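Local coordinates for rifamycin polyketide synthase (Amycolatopsis mediterranei, PDB 4LN9), which is the dehydratase domain of the terminal rifamycin synthase module and probably removes water from the polyketide intermediate, at residues A[190-195]-A[245-250]; A[217-222]-A[239-244]. One frame throughout, in Å; residues are numbered along the deposited sequence.

Interaction 1 (A[190-195]-A[245-250]); sequences VGYGYG and STMVSA
The aromatic ring of Tyr192 carries the methyl group of Met247 on one face, and the ring of Tyr194 meets the same methyl at its edge. Over Tyr192 the fit is nearly central: Met247 CE stands 3.3 Å from the Tyr192 ring centroid and only 5° off the ring normal, which is the geometry of a CH-pi contact. All six ring carbons are then almost equally far from the methyl, with Tyr192 CE2 3.5 Å from Met247 CE. The sulfur sits further out, with Met247 SD 4.4 Å from the Tyr192 centroid, still above the same face. Toward Tyr194 the methyl lies near the ring plane, and Tyr194 OH to Met247 CE measures 3.6 Å. A bend at the last torsion of the methionine (chi3 46°) brings its end between the two tyrosines, which it crosses at about a right angle. As alternate residues of one strand the tyrosines point the same way, and matching chi1 values keep the rings side by side. Tyr192 OH is bonded beyond this contact to Arg262 N, which limits movement of the ring under the methyl. The pairing is a Met-aromatic contact near the surface, joining strand 192-194 to helix 236-251 of the double hotdog fold, and both tyrosines come from the GYxYGPxF motif of polyketide synthase dehydratases, consistent with a place beside the active site as in relatives.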
# COMPACT_ATOMS: atom_id res chain seq x y z
N VAL A 190 -22.67 -19.42 27.61
CA VAL A 190 -23.53 -18.51 26.86
C VAL A 190 -23.04 -18.32 25.43
O VAL A 190 -23.83 -18.04 24.52
CB VAL A 190 -23.64 -17.13 27.55
CG1 VAL A 190 -24.59 -16.23 26.79
CG2 VAL A 190 -24.10 -17.30 29.00
N GLY A 191 -21.73 -18.47 25.22
CA GLY A 191 -21.17 -18.46 23.87
C GLY A 191 -19.82 -17.76 23.75
O GLY A 191 -19.17 -17.84 22.71
N TYR A 192 -19.43 -17.04 24.80
CA TYR A 192 -18.18 -16.27 24.78
C TYR A 192 -16.99 -17.16 25.14
O TYR A 192 -16.74 -17.42 26.32
CB TYR A 192 -18.26 -15.11 25.79
CG TYR A 192 -19.33 -14.09 25.49
CD1 TYR A 192 -19.11 -13.07 24.57
CD2 TYR A 192 -20.50 -14.05 26.24
CE1 TYR A 192 -20.06 -12.10 24.34
CE2 TYR A 192 -21.45 -13.08 26.02
CZ TYR A 192 -21.23 -12.10 25.07
OH TYR A 192 -22.18 -11.13 24.85
N GLY A 193 -16.17 -17.49 24.15
CA GLY A 193 -15.02 -18.36 24.39
C GLY A 193 -13.73 -17.60 24.64
O GLY A 193 -12.87 -17.52 23.76
N TYR A 194 -13.54 -17.12 25.86
CA TYR A 194 -12.28 -16.48 26.22
C TYR A 194 -11.24 -17.51 26.65
O TYR A 194 -11.34 -18.11 27.72
CB TYR A 194 -12.47 -15.45 27.34
CG TYR A 194 -13.39 -14.31 26.97
CD1 TYR A 194 -13.04 -13.38 25.99
CD2 TYR A 194 -14.58 -14.11 27.66
CE1 TYR A 194 -13.87 -12.32 25.68
CE2 TYR A 194 -15.41 -13.05 27.36
CZ TYR A 194 -15.06 -12.16 26.36
OH TYR A 194 -15.90 -11.11 26.06
N GLY A 195 -10.21 -17.68 25.82
CA GLY A 195 -9.03 -18.43 26.22
C GLY A 195 -8.13 -17.63 27.14
O GLY A 195 -8.43 -16.48 27.47
N SER A 245 -15.18 -7.16 31.86
CA SER A 245 -15.37 -7.22 33.31
C SER A 245 -16.83 -7.02 33.71
O SER A 245 -17.30 -7.62 34.68
CB SER A 245 -14.48 -6.18 34.00
OG SER A 245 -14.97 -4.87 33.79
N THR A 246 -17.57 -6.24 32.92
CA THR A 246 -18.99 -6.03 33.17
C THR A 246 -19.79 -7.32 32.99
O THR A 246 -20.79 -7.54 33.68
CB THR A 246 -19.58 -4.94 32.24
OG1 THR A 246 -19.30 -5.27 30.87
CG2 THR A 246 -18.99 -3.58 32.57
N MET A 247 -19.37 -8.14 32.04
CA MET A 247 -20.02 -9.42 31.78
C MET A 247 -19.61 -10.45 32.83
O MET A 247 -20.45 -11.16 33.38
CB MET A 247 -19.65 -9.94 30.39
CG MET A 247 -20.39 -9.25 29.25
SD MET A 247 -19.51 -9.42 27.68
CE MET A 247 -19.09 -11.16 27.72
N VAL A 248 -18.30 -10.54 33.07
CA VAL A 248 -17.78 -11.34 34.17
C VAL A 248 -18.51 -11.02 35.47
O VAL A 248 -18.94 -11.91 36.19
CB VAL A 248 -16.27 -11.13 34.36
CG1 VAL A 248 -15.82 -11.71 35.69
CG2 VAL A 248 -15.50 -11.75 33.21
N SER A 249 -18.73 -9.73 35.71
CA SER A 249 -19.52 -9.29 36.85
C SER A 249 -20.91 -9.91 36.84
O SER A 249 -21.35 -10.48 37.84
CB SER A 249 -19.63 -7.76 36.87
OG SER A 249 -20.26 -7.31 38.06
N ALA A 250 -21.59 -9.84 35.70
CA ALA A 250 -22.95 -10.35 35.58
C ALA A 250 -23.00 -11.87 35.67
O ALA A 250 -23.89 -12.44 36.31
CB ALA A 250 -23.59 -9.87 34.29

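Interaction 2 (A[217-222]-A[239-244]); sequences AEIALP and LDAALH
Ile219 points from its strand toward helix 239-244 and sets two branches against one side of it. Its CG2 branch, set anti to the backbone N, goes to Ala241, and the approach of Ile219 CG2 to Ala241 CB at 3.5 Å is the closest between the two segments. The other branch leaves beside the backbone N (chi1 -44°) and folds at chi2, so that its end methyl comes down on the helix backbone: Ile219 CD1 is 3.7 Å from Ala241 O and 4.0 Å from Ala242 CA. Because the helix offers alanines here, strand and helix can lie close, with Ile219 CA only 6.4 Å from Ala242 CA. This is the packing of a hotdog fold, in which an antiparallel sheet wraps a central helix; strand 214-220 belongs to that sheet, and Val282 of the neighbouring strand 279-285 also touches Ile219 and Ala242. Another side of the helix carries polar groups. Asp240 closes the sequence HPALLD, which matches the HPxxxD signature of polyketide dehydratases, and with His244 it has the spacing of their DxxxQ/H motif; in relatives both belong to the active site. One turn on, His244 takes chi1 79°, folding its ring back along the helix until Ala241 CA lies over the centre of one ring face, 3.3 Å above the plane. In this pose His244 ND1 donates to Asp240 OD2 at 2.6 Å, with an N-H...O angle of 159°. The oxygen lies in the imidazole plane, whereas the nitrogen meets the carboxylate on its anti side, somewhat out of the carboxylate plane. The far ring nitrogen, His244 NE2, is hydrogen-bonded to Tyr184 OH, so the imidazole is gripped at both nitrogens and its rotation is fixed.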
# COMPACT_ATOMS: atom_id res chain seq x y z
N ALA A 217 -12.51 -2.84 38.26
CA ALA A 217 -11.78 -4.09 38.06
C ALA A 217 -10.28 -3.88 38.01
O ALA A 217 -9.80 -2.82 37.63
CB ALA A 217 -12.27 -4.80 36.81
N GLU A 218 -9.55 -4.90 38.45
CA GLU A 218 -8.14 -5.01 38.12
C GLU A 218 -7.95 -6.01 36.99
O GLU A 218 -8.54 -7.09 36.99
CB GLU A 218 -7.32 -5.42 39.35
CG GLU A 218 -7.34 -4.38 40.46
CD GLU A 218 -6.40 -4.71 41.61
OE1 GLU A 218 -5.37 -5.38 41.38
OE2 GLU A 218 -6.62 -4.17 42.72
N ILE A 219 -7.22 -5.57 35.97
CA ILE A 219 -7.00 -6.37 34.78
C ILE A 219 -5.50 -6.59 34.64
O ILE A 219 -4.72 -5.66 34.83
CB ILE A 219 -7.49 -5.64 33.52
CG1 ILE A 219 -8.86 -5.00 33.77
CG2 ILE A 219 -7.53 -6.58 32.32
CD1 ILE A 219 -9.98 -6.00 33.96
N ALA A 220 -5.10 -7.84 34.45
CA ALA A 220 -3.70 -8.15 34.21
C ALA A 220 -3.59 -9.29 33.20
O ALA A 220 -4.23 -10.33 33.36
CB ALA A 220 -3.00 -8.52 35.51
N LEU A 221 -2.85 -9.05 32.12
CA LEU A 221 -2.63 -10.09 31.11
C LEU A 221 -1.80 -11.21 31.72
O LEU A 221 -0.91 -10.95 32.54
CB LEU A 221 -1.90 -9.50 29.90
CG LEU A 221 -2.70 -8.63 28.93
CD1 LEU A 221 -1.88 -8.36 27.67
CD2 LEU A 221 -4.03 -9.27 28.59
N PRO A 222 -2.05 -12.46 31.30
CA PRO A 222 -1.18 -13.55 31.73
C PRO A 222 0.24 -13.34 31.23
O PRO A 222 0.46 -12.59 30.28
CB PRO A 222 -1.81 -14.78 31.08
CG PRO A 222 -2.55 -14.25 29.90
CD PRO A 222 -3.06 -12.90 30.33
N LEU A 239 -7.65 -4.44 26.62
CA LEU A 239 -8.82 -3.58 26.42
C LEU A 239 -10.12 -4.38 26.45
O LEU A 239 -11.10 -3.95 27.05
CB LEU A 239 -8.70 -2.79 25.12
CG LEU A 239 -9.80 -1.73 24.89
CD1 LEU A 239 -9.87 -0.78 26.08
CD2 LEU A 239 -9.56 -0.97 23.60
N ASP A 240 -10.10 -5.58 25.86
CA ASP A 240 -11.28 -6.43 25.89
C ASP A 240 -11.68 -6.81 27.31
O ASP A 240 -12.86 -6.81 27.65
CB ASP A 240 -11.09 -7.69 25.04
CG ASP A 240 -12.38 -8.46 24.83
OD1 ASP A 240 -13.12 -8.12 23.88
OD2 ASP A 240 -12.68 -9.36 25.64
N ALA A 241 -10.70 -7.23 28.10
CA ALA A 241 -10.96 -7.61 29.49
C ALA A 241 -11.44 -6.42 30.30
O ALA A 241 -12.31 -6.55 31.16
CB ALA A 241 -9.72 -8.22 30.12
N ALA A 242 -10.87 -5.25 30.02
CA ALA A 242 -11.30 -4.02 30.69
C ALA A 242 -12.81 -3.85 30.56
O ALA A 242 -13.50 -3.64 31.55
CB ALA A 242 -10.57 -2.82 30.11
N LEU A 243 -13.32 -4.16 29.37
CA LEU A 243 -14.74 -3.98 29.09
C LEU A 243 -15.59 -5.19 29.48
O LEU A 243 -16.72 -5.04 29.94
CB LEU A 243 -14.95 -3.63 27.61
CG LEU A 243 -14.45 -2.26 27.16
CD1 LEU A 243 -14.32 -2.21 25.65
CD2 LEU A 243 -15.37 -1.15 27.66
N HIS A 244 -15.05 -6.39 29.29
CA HIS A 244 -15.81 -7.60 29.58
C HIS A 244 -15.85 -7.98 31.04
O HIS A 244 -16.71 -8.76 31.45
CB HIS A 244 -15.41 -8.77 28.67
CG HIS A 244 -14.13 -9.47 29.08
ND1 HIS A 244 -13.21 -9.86 28.18
CD2 HIS A 244 -13.76 -10.07 30.28
CE1 HIS A 244 -12.24 -10.56 28.79
NE2 HIS A 244 -12.57 -10.68 30.09

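In the fold
Both contacts use helix 236-251, interaction 2 on its earlier part (239-244) and interaction 1 on the next turns (245-250), with centres about 11 Å apart. Along the chain the order is 190-195, 217-222, 239-244, 245-250, so interaction 2 falls wholly within the span bracketed by interaction 1. The partners differ: 217-222 belongs to the antiparallel strands of the hotdog that packs on this helix, 190-195 to a small three-stranded sheet with 70-72 and 75-76. The two contacts touch where Tyr194 CZ comes 3.5 Å from His244 ND1, their ring planes inclined by about 30°. Thus one helix links buried sheet packing to a near-surface aromatic cluster beside the HPxxxD sequence.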